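Local coordinates for protein iminosuccinate reductase (Paracoccus denitrificans, PDB 6RQA) that catalyses the NADH-dependent reduction of iminosuccinate to L-aspartate, which regenerates the amino donor for the beta-hydroxyaspartate cycle that assimilates glyoxylate, at residues 86-91 with 106-111; 158-163 with 186-191. All coordinates share one frame; numbering follows the deposited sequence.

Contact 1: residues 86-91 with 106-111; sequences GLKAGG and STVFLF
Leu87 and Ala89 pair with Phe109 and Thr107 in an antiparallel beta hairpin, strands 84-92 and 104-111 of the mixed sheet; Lys88, the proton donor/acceptor by similarity, lies on the first of them. Both are hydrogen-bonded pairs: Leu87 N donates to Phe109 O over 3.0 Å and Phe109 N returns a bond to Leu87 O at 2.8 Å, while Ala89 and Thr107 exchange the same two bonds. Between them, at the non-hydrogen-bonded pair Lys88–Val108, the CA atoms come to 4.1 Å.

Leu87, Ala89, Thr107 and Phe109 occupy one face. The small Ala89 CB meets the edge of the Phe109 ring at CE2, 3.8 Å away, and Leu87 CD2 packs on Phe109 CB at 4.1 Å. This largely apolar face meets the second subunit, where Phe109 stacks on Phe109 of that chain. Aromatic and aliphatic residues suit a surface that dimerisation buries.

On the other face, Lys88 starts with CG anti to its backbone N (chi1 -171°) and bends only at chi3 (73°). Its CG rests against Val108 CG2 (3.8 Å) and its CD passes Ser106 OG at 3.6 Å. Further along, Gly86 pairs with Leu110; its backbone angles call for glycine, and its CA makes a CA-H...O contact to Phe109 O. The amine of Lys88 ends beyond the hairpin, hydrogen-bonded to Thr128 OG1 and salt-bridged to Asp319. The neighbouring strand therefore supports the methylenes while a hydroxyl and a carboxylate hold NZ, an arrangement consistent with a lysine positioned for proton transfer, as inferred by similarity.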
loop_
_atom_site.group_PDB
_atom_site.type_symbol
_atom_site.label_atom_id
_atom_site.label_comp_id
_atom_site.label_asym_id
_atom_site.label_seq_id
_atom_site.Cartn_x
_atom_site.Cartn_y
_atom_site.Cartn_z
ATOM N N GLY A 86 -2.399 -6.723 -7.441
ATOM C CA GLY A 86 -1.986 -5.332 -7.400
ATOM C C GLY A 86 -2.746 -4.571 -6.326
ATOM O O GLY A 86 -3.170 -5.146 -5.323
ATOM N N LEU A 87 -2.901 -3.273 -6.569
ATOM C CA LEU A 87 -3.539 -2.384 -5.610
ATOM C C LEU A 87 -3.954 -1.104 -6.319
ATOM O O LEU A 87 -3.477 -0.793 -7.414
ATOM C CB LEU A 87 -2.606 -2.050 -4.442
ATOM C CG LEU A 87 -1.495 -1.042 -4.763
ATOM C CD1 LEU A 87 -1.023 -0.344 -3.503
ATOM C CD2 LEU A 87 -0.322 -1.706 -5.472
ATOM N N LYS A 88 -4.848 -0.364 -5.674
ATOM C CA LYS A 88 -5.147 1.011 -6.045
ATOM C C LYS A 88 -4.627 1.924 -4.946
ATOM O O LYS A 88 -4.918 1.707 -3.765
ATOM C CB LYS A 88 -6.647 1.232 -6.254
ATOM C CG LYS A 88 -6.974 2.601 -6.847
ATOM C CD LYS A 88 -8.464 2.785 -7.101
ATOM C CE LYS A 88 -9.232 2.975 -5.804
ATOM N NZ LYS A 88 -10.685 3.173 -6.052
ATOM N N ALA A 89 -3.845 2.926 -5.334
ATOM C CA ALA A 89 -3.270 3.878 -4.400
ATOM C C ALA A 89 -3.824 5.268 -4.678
ATOM O O ALA A 89 -4.140 5.611 -5.821
ATOM C CB ALA A 89 -1.739 3.893 -4.492
ATOM N N GLY A 90 -3.939 6.065 -3.620
ATOM C CA GLY A 90 -4.480 7.403 -3.732
ATOM C C GLY A 90 -5.492 7.700 -2.648
ATOM O O GLY A 90 -5.433 7.111 -1.564
ATOM N N GLY A 91 -6.424 8.607 -2.923
ATOM C CA GLY A 91 -7.443 8.935 -1.948
ATOM C C GLY A 91 -8.182 10.232 -2.208
ATOM O O GLY A 91 -8.615 10.498 -3.334
ATOM N N SER A 106 -6.753 8.570 -7.682
ATOM C CA SER A 106 -6.371 7.187 -7.447
ATOM C C SER A 106 -5.692 6.634 -8.691
ATOM O O SER A 106 -5.843 7.164 -9.795
ATOM C CB SER A 106 -7.580 6.325 -7.063
ATOM O OG SER A 106 -8.530 6.280 -8.113
ATOM N N THR A 107 -4.936 5.555 -8.491
ATOM C CA THR A 107 -4.187 4.913 -9.563
ATOM C C THR A 107 -4.050 3.433 -9.243
ATOM O O THR A 107 -3.694 3.074 -8.117
ATOM C CB THR A 107 -2.802 5.548 -9.727
ATOM O OG1 THR A 107 -2.943 6.965 -9.882
ATOM C CG2 THR A 107 -2.093 4.978 -10.947
ATOM N N VAL A 108 -4.332 2.584 -10.228
ATOM C CA VAL A 108 -4.243 1.137 -10.067
ATOM C C VAL A 108 -2.901 0.669 -10.608
ATOM O O VAL A 108 -2.515 1.025 -11.730
ATOM C CB VAL A 108 -5.401 0.420 -10.779
ATOM C CG1 VAL A 108 -5.295 -1.085 -10.568
ATOM C CG2 VAL A 108 -6.738 0.938 -10.277
ATOM N N PHE A 109 -2.186 -0.121 -9.811
ATOM C CA PHE A 109 -0.928 -0.732 -10.221
ATOM C C PHE A 109 -1.114 -2.241 -10.227
ATOM O O PHE A 109 -1.411 -2.836 -9.186
ATOM C CB PHE A 109 0.216 -0.335 -9.288
ATOM C CG PHE A 109 0.367 1.149 -9.106
ATOM C CD1 PHE A 109 0.882 1.938 -10.122
ATOM C CD2 PHE A 109 0.006 1.754 -7.913
ATOM C CE1 PHE A 109 1.026 3.305 -9.953
ATOM C CE2 PHE A 109 0.149 3.119 -7.739
ATOM C CZ PHE A 109 0.660 3.895 -8.760
ATOM N N LEU A 110 -0.949 -2.855 -11.395
ATOM C CA LEU A 110 -1.058 -4.298 -11.540
ATOM C C LEU A 110 0.329 -4.926 -11.535
ATOM O O LEU A 110 1.287 -4.352 -12.059
ATOM C CB LEU A 110 -1.797 -4.665 -12.829
ATOM C CG LEU A 110 -3.237 -4.161 -12.946
ATOM C CD1 LEU A 110 -3.867 -4.618 -14.251
ATOM C CD2 LEU A 110 -4.062 -4.623 -11.758
ATOM N N PHE A 111 0.429 -6.109 -10.934
ATOM C CA PHE A 111 1.684 -6.835 -10.832
ATOM C C PHE A 111 1.505 -8.238 -11.389
ATOM O O PHE A 111 0.415 -8.813 -11.333
ATOM C CB PHE A 111 2.177 -6.909 -9.379
ATOM C CG PHE A 111 2.745 -5.616 -8.861
ATOM C CD1 PHE A 111 1.919 -4.537 -8.591
ATOM C CD2 PHE A 111 4.106 -5.485 -8.634
ATOM C CE1 PHE A 111 2.441 -3.349 -8.113
ATOM C CE2 PHE A 111 4.633 -4.301 -8.154
ATOM C CZ PHE A 111 3.799 -3.232 -7.894
#

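Contact 2: residues 158-163 with 186-191; sequences HQSAFQ and LSRLAD. With NAD (nicotinamide-adenine-dinucleotide), chain C.
Arg188 reaches from helix 186-195 across to the N-terminal part of helix 158-170, where its guanidinium lies among His158, Ala161 and Phe162. CG stands anti to the backbone N (chi1 -177°) and the chain stays extended as far as NE, which carries the charged group over the gap between two nearly parallel helices. NH1 donates to His158 O, with the oxygen somewhat tilted from the guanidinium plane; the fine geometry of this bond is uncertain. Arg188 NE adds a weak bond of 3.2 Å to the same His158 O and another, also weak, to Gly157 O.

Ala161 CB covers one face of the guanidinium, 3.6 Å from Arg188 NH1, a place that suits a methyl group because the planar cation can lie flat against it. The side chains of His158 and Arg188 cross obliquely, yet the imidazole and guanidinium planes are only 22° apart, with His158 CD2 3.7 Å from Arg188 NH1. Phe162 is turned more steeply, by 51°, and offers CE2 near the guanidinium edge. Deeper in the interface, Leu189 CD2 lies against Ser160, 3.6 Å from OG; this hydroxyl is hydrogen-bonded to Gly157 O, so the polar residue can sit buried beside a leucine.

The same part of the helix serves the cofactor. His158 N gives NAD O2A a nearly straight bond of 2.9 Å, and Gln159 N bonds NAD O1N at 3.2 Å. The side-chain amide of Gln159 lies against nicotinamide carbons C5N and C6N. This is the N-terminal end of the helix after the first strand of a Rossmann fold, and its backbone groups divide the work: the amide N-H groups of His158 and Gln159 face the phosphates, while the His158 carbonyl is satisfied by Arg188 of the next helix.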
loop_
_atom_site.group_PDB
_atom_site.type_symbol
_atom_site.label_atom_id
_atom_site.label_comp_id
_atom_site.label_asym_id
_atom_site.label_seq_id
_atom_site.Cartn_x
_atom_site.Cartn_y
_atom_site.Cartn_z
ATOM N N HIS A 158 -21.301 13.689 -8.329
ATOM C CA HIS A 158 -20.595 13.319 -9.552
ATOM C C HIS A 158 -20.902 11.883 -9.958
ATOM O O HIS A 158 -21.195 11.602 -11.126
ATOM C CB HIS A 158 -19.090 13.516 -9.364
ATOM C CG HIS A 158 -18.259 12.944 -10.472
ATOM N ND1 HIS A 158 -17.529 11.784 -10.331
ATOM C CD2 HIS A 158 -18.040 13.374 -11.737
ATOM C CE1 HIS A 158 -16.897 11.523 -11.461
ATOM N NE2 HIS A 158 -17.190 12.473 -12.331
ATOM N N GLN A 159 -20.845 10.957 -9.002
ATOM C CA GLN A 159 -21.014 9.544 -9.313
ATOM C C GLN A 159 -22.469 9.138 -9.508
ATOM O O GLN A 159 -22.720 8.026 -9.986
ATOM C CB GLN A 159 -20.384 8.687 -8.214
ATOM C CG GLN A 159 -18.881 8.855 -8.102
ATOM C CD GLN A 159 -18.255 7.843 -7.173
ATOM O OE1 GLN A 159 -18.950 7.165 -6.418
ATOM N NE2 GLN A 159 -16.933 7.730 -7.226
ATOM N N SER A 160 -23.426 10.004 -9.162
ATOM C CA SER A 160 -24.834 9.651 -9.314
ATOM C C SER A 160 -25.196 9.391 -10.770
ATOM O O SER A 160 -26.069 8.562 -11.055
ATOM C CB SER A 160 -25.722 10.754 -8.737
ATOM O OG SER A 160 -25.551 11.968 -9.449
ATOM N N ALA A 161 -24.540 10.085 -11.704
ATOM C CA ALA A 161 -24.793 9.833 -13.119
ATOM C C ALA A 161 -24.359 8.427 -13.512
ATOM O O ALA A 161 -25.084 7.720 -14.222
ATOM C CB ALA A 161 -24.073 10.876 -13.973
ATOM N N PHE A 162 -23.179 8.001 -13.053
ATOM C CA PHE A 162 -22.709 6.654 -13.357
ATOM C C PHE A 162 -23.619 5.601 -12.739
ATOM O O PHE A 162 -23.862 4.549 -13.342
ATOM C CB PHE A 162 -21.271 6.478 -12.868
ATOM C CG PHE A 162 -20.306 7.460 -13.466
ATOM C CD1 PHE A 162 -19.678 7.187 -14.668
ATOM C CD2 PHE A 162 -20.033 8.660 -12.831
ATOM C CE1 PHE A 162 -18.794 8.090 -15.224
ATOM C CE2 PHE A 162 -19.149 9.566 -13.382
ATOM C CZ PHE A 162 -18.529 9.280 -14.580
ATOM N N GLN A 163 -24.138 5.869 -11.539
ATOM C CA GLN A 163 -25.042 4.919 -10.898
ATOM C C GLN A 163 -26.323 4.751 -11.704
ATOM O O GLN A 163 -26.830 3.632 -11.853
ATOM C CB GLN A 163 -25.360 5.374 -9.473
ATOM C CG GLN A 163 -24.136 5.589 -8.590
ATOM C CD GLN A 163 -23.403 4.300 -8.264
ATOM O OE1 GLN A 163 -24.010 3.235 -8.149
ATOM N NE2 GLN A 163 -22.086 4.393 -8.112
ATOM N N LEU A 186 -30.025 18.562 -8.728
ATOM C CA LEU A 186 -30.940 17.599 -9.333
ATOM C C LEU A 186 -30.938 17.662 -10.856
ATOM O O LEU A 186 -31.435 16.732 -11.502
ATOM C CB LEU A 186 -32.359 17.822 -8.806
ATOM C CG LEU A 186 -32.609 17.402 -7.356
ATOM C CD1 LEU A 186 -33.980 17.862 -6.891
ATOM C CD2 LEU A 186 -32.474 15.893 -7.203
ATOM N N SER A 187 -30.394 18.730 -11.445
ATOM C CA SER A 187 -30.305 18.808 -12.899
ATOM C C SER A 187 -29.401 17.719 -13.463
ATOM O O SER A 187 -29.578 17.299 -14.612
ATOM C CB SER A 187 -29.802 20.189 -13.321
ATOM O OG SER A 187 -28.572 20.498 -12.687
ATOM N N ARG A 188 -28.431 17.251 -12.674
ATOM C CA ARG A 188 -27.558 16.176 -13.131
ATOM C C ARG A 188 -28.323 14.865 -13.270
ATOM O O ARG A 188 -28.046 14.070 -14.177
ATOM C CB ARG A 188 -26.380 16.018 -12.170
ATOM C CG ARG A 188 -25.359 14.974 -12.589
ATOM C CD ARG A 188 -24.081 15.116 -11.779
ATOM N NE ARG A 188 -23.132 14.040 -12.053
ATOM C CZ ARG A 188 -22.201 14.088 -12.999
ATOM N NH1 ARG A 188 -21.381 13.061 -13.177
ATOM N NH2 ARG A 188 -22.088 15.163 -13.768
ATOM N N LEU A 189 -29.293 14.621 -12.385
ATOM C CA LEU A 189 -30.114 13.420 -12.502
ATOM C C LEU A 189 -31.068 13.517 -13.685
ATOM O O LEU A 189 -31.265 12.537 -14.413
ATOM C CB LEU A 189 -30.893 13.184 -11.208
ATOM C CG LEU A 189 -30.075 12.960 -9.934
ATOM C CD1 LEU A 189 -30.991 12.677 -8.752
ATOM C CD2 LEU A 189 -29.076 11.828 -10.129
ATOM N N ALA A 190 -31.673 14.690 -13.894
ATOM C CA ALA A 190 -32.610 14.848 -15.001
ATOM C C ALA A 190 -31.903 14.741 -16.346
ATOM O O ALA A 190 -32.430 14.127 -17.281
ATOM C CB ALA A 190 -33.342 16.185 -14.882
ATOM N N ASP A 191 -30.708 15.327 -16.461
ATOM C CA ASP A 191 -29.973 15.279 -17.721
ATOM C C ASP A 191 -29.646 13.843 -18.114
ATOM O O ASP A 191 -29.883 13.431 -19.256
ATOM C CB ASP A 191 -28.697 16.115 -17.618
ATOM C CG ASP A 191 -28.971 17.607 -17.656
ATOM O OD1 ASP A 191 -30.151 17.993 -17.801
ATOM O OD2 ASP A 191 -28.008 18.393 -17.544
HETATM P PA NAD C . -19.950 14.414 -4.445
HETATM O O1A NAD C . -19.473 15.287 -3.318
HETATM O O2A NAD C . -19.903 14.606 -5.926
HETATM O O5B NAD C . -21.653 14.557 -4.148
HETATM C C5B NAD C . -21.832 14.485 -2.787
HETATM C C4B NAD C . -23.309 14.523 -2.493
HETATM O O4B NAD C . -23.490 14.275 -1.112
HETATM C C3B NAD C . -23.739 15.962 -2.763
HETATM O O3B NAD C . -24.140 15.970 -4.095
HETATM C C2B NAD C . -24.912 16.126 -1.789
HETATM O O2B NAD C . -26.110 15.683 -2.331
HETATM C C1B NAD C . -24.523 15.129 -0.624
HETATM N N9A NAD C . -23.951 15.843 0.522
HETATM C C8A NAD C . -22.807 16.658 0.607
HETATM N N7A NAD C . -22.603 17.137 1.834
HETATM C C5A NAD C . -23.661 16.610 2.597
HETATM C C6A NAD C . -24.017 16.739 3.966
HETATM N N6A NAD C . -23.245 17.499 4.793
HETATM N N1A NAD C . -25.129 16.102 4.457
HETATM C C2A NAD C . -25.852 15.358 3.562
HETATM N N3A NAD C . -25.639 15.141 2.246
HETATM C C4A NAD C . -24.516 15.798 1.792
HETATM O O3 NAD C . -19.445 13.003 -3.853
HETATM P PN NAD C . -19.341 11.826 -4.913
HETATM O O1N NAD C . -20.462 11.574 -5.890
HETATM O O2N NAD C . -17.868 11.789 -5.111
HETATM O O5D NAD C . -19.458 10.318 -3.971
HETATM C C5D NAD C . -20.321 10.567 -2.947
HETATM C C4D NAD C . -20.152 9.483 -1.912
HETATM O O4D NAD C . -19.847 8.248 -2.595
HETATM C C3D NAD C . -18.899 9.855 -1.064
HETATM O O3D NAD C . -19.292 9.742 0.257
HETATM C C2D NAD C . -17.882 8.766 -1.452
HETATM O O2D NAD C . -17.136 8.282 -0.388
HETATM C C1D NAD C . -18.864 7.630 -1.826
HETATM N N1N NAD C . -18.157 6.628 -2.719
HETATM C C2N NAD C . -18.423 5.313 -2.467
HETATM C C3N NAD C . -17.811 4.331 -3.244
HETATM C C7N NAD C . -18.159 2.921 -2.901
HETATM O O7N NAD C . -17.679 1.969 -3.506
HETATM N N7N NAD C . -19.049 2.741 -1.870
HETATM C C4N NAD C . -16.937 4.703 -4.265
HETATM C C5N NAD C . -16.683 6.050 -4.498
HETATM C C6N NAD C . -17.305 7.027 -3.712
#

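Along the chain the two contacts come in series. Contact 1 closes first, joining strands 84-92 and 104-111 across a 14-residue connection and so completing a hairpin in the mixed sheet. Strand 118-123 and helix 125-143 then lead to the parallel sheet, where contact 2 closes a 22-residue loop through strand 175-179 and sets two neighbouring helices of the Rossmann domain side by side. Neither loop contains or crosses the other. Contact 1 and contact 2 do not touch; their centres are about 26 Å apart. NAD relates the two: it binds at the N-terminal end of 158-163, and the nearest atoms of the Lys88 side chain are about 7 Å from the bound NAD.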